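Local coordinates for KLLA0B12012p (Kluyveromyces lactis, PDB 6Y3P), which probably binds ATP through its C-terminal ATP-grasp domain, related to tubulin-tyrosine ligase, and is a direct partner of the mRNA decapping enzyme Dcp2, at residues Asn66-Arg77 / Asn318-Phe329. Numbering follows the deposited sequence.
Sequences NQLYHANSYIYR and NFRPLKNSLETF
The ring of Y74 slots between S325 and F319. S325 CB sits over the centre of one face, 3.7 Å from the ring centroid, a CH-pi contact. F319 approaches the opposite face edge first, its CZ 3.9 Å from Y74 CG and the planes 54° apart, an edge-to-face pair. With its CG anti to the backbone N, F319 swings its ring in toward Y74, while R77 CB lies at the edge of the F319 ring. The rim of Y74 meets the backbone of L322 and E327 CB, and its phenol oxygen hydrogen-bonds to the carbonyl of G225.

Serine suits its place twice over, because its small side chain lets CB lie against the ring while S325 OG donates to S73 O (3.0 Å). E327 runs past the edge of the Y74 ring, fully stretched, its carboxylate turned 18° from the ring plane. OE1 accepts from Y74 N in a nearly straight bond (168°), met on its anti side by a donor tilted well out of the carboxylate plane. OE2 forms a salt bridge with R77 NH2 at 2.8 Å, which would largely offset the negative charge of the buried carboxylate. The aromatic ring of Y55 adds a cation-pi contact to R77.

These residues lie in the C-terminal domain of Pby1, of the tubulin-tyrosine ligase family within the ATP-grasp clan. The loop leaving strand 69-71, at the margin of a parallel sheet, is here joined to the start of strand 326-335 in an antiparallel sheet.

At the parallel-sheet end, N324 is the third residue of a type I turn from L322 to S325. Its ND2 donates to Y69 O (2.8 Å) and to the carbonyl of L63, so one amide nitrogen serves two carbonyls, while its CB rests over one face of the H70 imidazole. Nearby, L326 N donates to A71 O at 3.3 Å, and a water links N72 O to T328 N.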
loop_
_atom_site.group_PDB
_atom_site.type_symbol
_atom_site.label_atom_id
_atom_site.label_comp_id
_atom_site.label_asym_id
_atom_site.label_seq_id
_atom_site.Cartn_x
_atom_site.Cartn_y
_atom_site.Cartn_z
ATOM N N ASN A 66 -18.987 12.331 -16.925
ATOM C CA ASN A 66 -19.249 11.556 -18.131
ATOM C C ASN A 66 -19.107 10.081 -17.861
ATOM O O ASN A 66 -18.037 9.605 -17.457
ATOM C CB ASN A 66 -18.382 12.013 -19.308
ATOM C CG ASN A 66 -18.830 11.533 -20.671
ATOM O OD1 ASN A 66 -19.642 10.617 -20.823
ATOM N ND2 ASN A 66 -18.291 12.143 -21.707
ATOM N N GLN A 67 -20.197 9.354 -18.092
ATOM C CA GLN A 67 -20.223 7.920 -17.866
ATOM C C GLN A 67 -19.587 7.128 -18.996
ATOM O O GLN A 67 -19.388 5.922 -18.860
ATOM C CB GLN A 67 -21.641 7.447 -17.540
ATOM C CG GLN A 67 -22.068 7.816 -16.113
ATOM C CD GLN A 67 -21.010 7.520 -15.064
ATOM O OE1 GLN A 67 -20.210 8.391 -14.690
ATOM N NE2 GLN A 67 -20.973 6.284 -14.578
ATOM N N LEU A 68 -19.217 7.818 -20.090
ATOM C CA LEU A 68 -18.564 7.199 -21.239
ATOM C C LEU A 68 -17.082 7.057 -20.997
ATOM O O LEU A 68 -16.474 6.148 -21.546
ATOM C CB LEU A 68 -18.813 8.033 -22.510
ATOM C CG LEU A 68 -20.214 7.936 -23.124
ATOM C CD1 LEU A 68 -20.348 8.843 -24.346
ATOM C CD2 LEU A 68 -20.536 6.519 -23.484
ATOM N N TYR A 69 -16.509 7.957 -20.172
ATOM C CA TYR A 69 -15.083 8.032 -19.847
ATOM C C TYR A 69 -14.709 7.157 -18.660
ATOM O O TYR A 69 -15.229 7.326 -17.563
ATOM C CB TYR A 69 -14.692 9.492 -19.583
ATOM C CG TYR A 69 -13.243 9.711 -19.185
ATOM C CD1 TYR A 69 -12.226 9.694 -20.138
ATOM C CD2 TYR A 69 -12.904 10.042 -17.877
ATOM C CE1 TYR A 69 -10.904 9.966 -19.790
ATOM C CE2 TYR A 69 -11.585 10.309 -17.516
ATOM C CZ TYR A 69 -10.589 10.284 -18.477
ATOM O OH TYR A 69 -9.301 10.595 -18.132
ATOM N N HIS A 70 -13.795 6.224 -18.885
ATOM C CA HIS A 70 -13.274 5.323 -17.856
ATOM C C HIS A 70 -11.809 5.575 -17.757
ATOM O O HIS A 70 -11.155 5.832 -18.760
ATOM C CB HIS A 70 -13.574 3.854 -18.174
ATOM C CG HIS A 70 -15.035 3.573 -18.368
ATOM N ND1 HIS A 70 -15.760 4.161 -19.398
ATOM C CD2 HIS A 70 -15.854 2.744 -17.682
ATOM C CE1 HIS A 70 -16.996 3.702 -19.280
ATOM N NE2 HIS A 70 -17.098 2.835 -18.273
ATOM N N ALA A 71 -11.311 5.613 -16.544
ATOM C CA ALA A 71 -9.910 5.888 -16.264
ATOM C C ALA A 71 -9.325 4.866 -15.260
ATOM O O ALA A 71 -10.067 4.191 -14.546
ATOM C CB ALA A 71 -9.760 7.319 -15.747
ATOM N N ASN A 72 -7.992 4.778 -15.205
ATOM C CA ASN A 72 -7.272 3.889 -14.296
ATOM C C ASN A 72 -6.981 4.580 -12.940
ATOM O O ASN A 72 -5.897 4.454 -12.382
ATOM C CB ASN A 72 -5.995 3.341 -14.955
ATOM C CG ASN A 72 -4.932 4.375 -15.214
ATOM O OD1 ASN A 72 -5.160 5.370 -15.889
ATOM N ND2 ASN A 72 -3.727 4.136 -14.719
ATOM N N SER A 73 -7.974 5.294 -12.403
ATOM C CA SER A 73 -7.874 5.933 -11.093
ATOM C C SER A 73 -9.241 6.247 -10.538
ATOM O O SER A 73 -10.178 6.527 -11.310
ATOM C CB SER A 73 -7.076 7.237 -11.155
ATOM O OG SER A 73 -6.747 7.677 -9.846
ATOM N N TYR A 74 -9.325 6.273 -9.186
ATOM C CA TYR A 74 -10.515 6.705 -8.462
ATOM C C TYR A 74 -10.297 8.160 -8.079
ATOM O O TYR A 74 -9.174 8.662 -8.195
ATOM C CB TYR A 74 -10.802 5.828 -7.233
ATOM C CG TYR A 74 -11.361 4.470 -7.579
ATOM C CD1 TYR A 74 -10.518 3.400 -7.856
ATOM C CD2 TYR A 74 -12.732 4.236 -7.571
ATOM C CE1 TYR A 74 -11.024 2.146 -8.177
ATOM C CE2 TYR A 74 -13.254 2.980 -7.876
ATOM C CZ TYR A 74 -12.393 1.933 -8.166
ATOM O OH TYR A 74 -12.892 0.688 -8.456
ATOM N N ILE A 75 -11.372 8.856 -7.675
ATOM C CA ILE A 75 -11.312 10.270 -7.323
ATOM C C ILE A 75 -10.994 10.468 -5.836
ATOM O O ILE A 75 -10.057 11.199 -5.513
ATOM C CB ILE A 75 -12.595 10.993 -7.791
ATOM C CG1 ILE A 75 -12.596 11.110 -9.330
ATOM C CG2 ILE A 75 -12.717 12.387 -7.156
ATOM C CD1 ILE A 75 -13.871 11.637 -9.958
ATOM N N TYR A 76 -11.769 9.820 -4.943
ATOM C CA TYR A 76 -11.629 9.945 -3.492
ATOM C C TYR A 76 -10.931 8.730 -2.918
ATOM O O TYR A 76 -11.570 7.713 -2.664
ATOM C CB TYR A 76 -13.005 10.163 -2.815
ATOM C CG TYR A 76 -13.720 11.426 -3.244
ATOM C CD1 TYR A 76 -13.299 12.676 -2.796
ATOM C CD2 TYR A 76 -14.791 11.379 -4.126
ATOM C CE1 TYR A 76 -13.923 13.844 -3.216
ATOM C CE2 TYR A 76 -15.442 12.536 -4.532
ATOM C CZ TYR A 76 -15.010 13.770 -4.068
ATOM O OH TYR A 76 -15.654 14.922 -4.453
ATOM N N ARG A 77 -9.623 8.815 -2.724
ATOM C CA ARG A 77 -8.911 7.676 -2.192
ATOM C C ARG A 77 -7.898 8.057 -1.084
ATOM O O ARG A 77 -7.133 7.206 -0.641
ATOM C CB ARG A 77 -8.290 6.859 -3.344
ATOM C CG ARG A 77 -7.087 7.458 -4.022
ATOM C CD ARG A 77 -7.375 8.063 -5.382
ATOM N NE ARG A 77 -6.317 9.035 -5.672
ATOM C CZ ARG A 77 -5.247 8.789 -6.419
ATOM N NH1 ARG A 77 -4.308 9.717 -6.571
ATOM N NH2 ARG A 77 -5.112 7.622 -7.034
ATOM N N ASN A 318 -14.194 9.081 3.555
ATOM C CA ASN A 318 -14.278 7.734 2.998
ATOM C C ASN A 318 -13.856 7.618 1.531
ATOM O O ASN A 318 -13.738 8.613 0.815
ATOM C CB ASN A 318 -15.673 7.108 3.214
ATOM C CG ASN A 318 -16.888 7.906 2.829
ATOM O OD1 ASN A 318 -16.832 8.890 2.076
ATOM N ND2 ASN A 318 -18.034 7.458 3.330
ATOM N N PHE A 319 -13.586 6.366 1.116
ATOM C CA PHE A 319 -13.236 5.973 -0.239
ATOM C C PHE A 319 -14.551 5.903 -0.986
ATOM O O PHE A 319 -15.468 5.225 -0.523
ATOM C CB PHE A 319 -12.537 4.607 -0.218
ATOM C CG PHE A 319 -12.249 4.000 -1.568
ATOM C CD1 PHE A 319 -11.220 4.489 -2.363
ATOM C CD2 PHE A 319 -12.988 2.922 -2.033
ATOM C CE1 PHE A 319 -10.959 3.930 -3.616
ATOM C CE2 PHE A 319 -12.709 2.348 -3.275
ATOM C CZ PHE A 319 -11.704 2.861 -4.060
ATOM N N ARG A 320 -14.680 6.669 -2.091
ATOM C CA ARG A 320 -15.910 6.708 -2.884
ATOM C C ARG A 320 -15.682 5.992 -4.197
ATOM O O ARG A 320 -15.102 6.569 -5.127
ATOM C CB ARG A 320 -16.433 8.142 -3.099
ATOM C CG ARG A 320 -16.755 8.869 -1.798
ATOM C CD ARG A 320 -17.543 10.148 -1.999
ATOM N NE ARG A 320 -17.639 10.906 -0.751
ATOM C CZ ARG A 320 -18.596 10.744 0.161
ATOM N NH1 ARG A 320 -19.563 9.853 -0.033
ATOM N NH2 ARG A 320 -18.594 11.468 1.270
ATOM N N PRO A 321 -16.083 4.703 -4.275
ATOM C CA PRO A 321 -15.912 3.969 -5.530
ATOM C C PRO A 321 -16.825 4.486 -6.644
ATOM O O PRO A 321 -17.991 4.798 -6.421
ATOM C CB PRO A 321 -16.212 2.512 -5.144
ATOM C CG PRO A 321 -16.334 2.503 -3.639
ATOM C CD PRO A 321 -16.771 3.869 -3.270
ATOM N N LEU A 322 -16.242 4.632 -7.832
ATOM C CA LEU A 322 -16.891 5.045 -9.061
ATOM C C LEU A 322 -17.008 3.827 -9.952
ATOM O O LEU A 322 -16.044 3.070 -10.100
ATOM C CB LEU A 322 -16.033 6.111 -9.784
ATOM C CG LEU A 322 -16.220 7.585 -9.422
ATOM C CD1 LEU A 322 -17.687 7.950 -9.288
ATOM C CD2 LEU A 322 -15.420 7.964 -8.181
ATOM N N LYS A 323 -18.157 3.687 -10.601
ATOM C CA LYS A 323 -18.500 2.615 -11.537
ATOM C C LYS A 323 -17.549 2.585 -12.764
ATOM O O LYS A 323 -17.237 1.522 -13.296
ATOM C CB LYS A 323 -19.971 2.812 -11.987
ATOM C CG LYS A 323 -20.561 1.681 -12.823
ATOM C CD LYS A 323 -21.308 0.647 -11.999
ATOM C CE LYS A 323 -21.219 -0.721 -12.629
ATOM N NZ LYS A 323 -21.265 -1.793 -11.601
ATOM N N ASN A 324 -17.104 3.748 -13.200
ATOM C CA ASN A 324 -16.272 3.899 -14.387
ATOM C C ASN A 324 -14.767 4.018 -14.069
ATOM O O ASN A 324 -13.972 4.423 -14.910
ATOM C CB ASN A 324 -16.796 5.085 -15.248
ATOM C CG ASN A 324 -16.945 6.397 -14.520
ATOM O OD1 ASN A 324 -17.181 6.475 -13.302
ATOM N ND2 ASN A 324 -16.848 7.467 -15.267
ATOM N N SER A 325 -14.378 3.642 -12.866
ATOM C CA SER A 325 -12.972 3.667 -12.473
ATOM C C SER A 325 -12.484 2.273 -12.175
ATOM O O SER A 325 -13.275 1.401 -11.840
ATOM C CB SER A 325 -12.775 4.510 -11.218
ATOM O OG SER A 325 -13.146 5.855 -11.426
ATOM N N LEU A 326 -11.180 2.082 -12.306
ATOM C CA LEU A 326 -10.427 0.929 -11.838
ATOM C C LEU A 326 -9.108 1.486 -11.342
ATOM O O LEU A 326 -8.727 2.573 -11.758
ATOM C CB LEU A 326 -10.239 -0.255 -12.831
ATOM C CG LEU A 326 -9.410 -0.073 -14.113
ATOM C CD1 LEU A 326 -7.895 -0.020 -13.824
ATOM C CD2 LEU A 326 -9.661 -1.229 -15.017
ATOM N N GLU A 327 -8.440 0.798 -10.442
ATOM C CA GLU A 327 -7.155 1.278 -9.972
ATOM C C GLU A 327 -6.353 0.151 -9.385
ATOM O O GLU A 327 -6.893 -0.624 -8.605
ATOM C CB GLU A 327 -7.285 2.449 -8.965
ATOM C CG GLU A 327 -5.944 3.135 -8.717
ATOM C CD GLU A 327 -5.918 4.453 -7.972
ATOM O OE1 GLU A 327 -6.999 5.058 -7.798
ATOM O OE2 GLU A 327 -4.814 4.883 -7.561
ATOM N N THR A 328 -5.050 0.085 -9.712
ATOM C CA THR A 328 -4.219 -0.912 -9.065
ATOM C C THR A 328 -3.291 -0.153 -8.111
ATOM O O THR A 328 -2.641 0.827 -8.481
ATOM C CB THR A 328 -3.594 -1.970 -9.986
ATOM O OG1 THR A 328 -2.193 -2.077 -9.761
ATOM C CG2 THR A 328 -3.920 -1.795 -11.432
ATOM N N PHE A 329 -3.325 -0.568 -6.855
ATOM C CA PHE A 329 -2.556 0.030 -5.782
ATOM C C PHE A 329 -1.457 -0.946 -5.363
ATOM O O PHE A 329 -1.602 -2.159 -5.537
ATOM C CB PHE A 329 -3.457 0.279 -4.556
ATOM C CG PHE A 329 -4.692 1.117 -4.783
ATOM C CD1 PHE A 329 -5.898 0.522 -5.143
ATOM C CD2 PHE A 329 -4.673 2.489 -4.552
ATOM C CE1 PHE A 329 -7.059 1.295 -5.304
ATOM C CE2 PHE A 329 -5.836 3.262 -4.707
ATOM C CZ PHE A 329 -7.016 2.660 -5.091
HETATM O O HOH W 1 -4.233 2.379 -11.846
#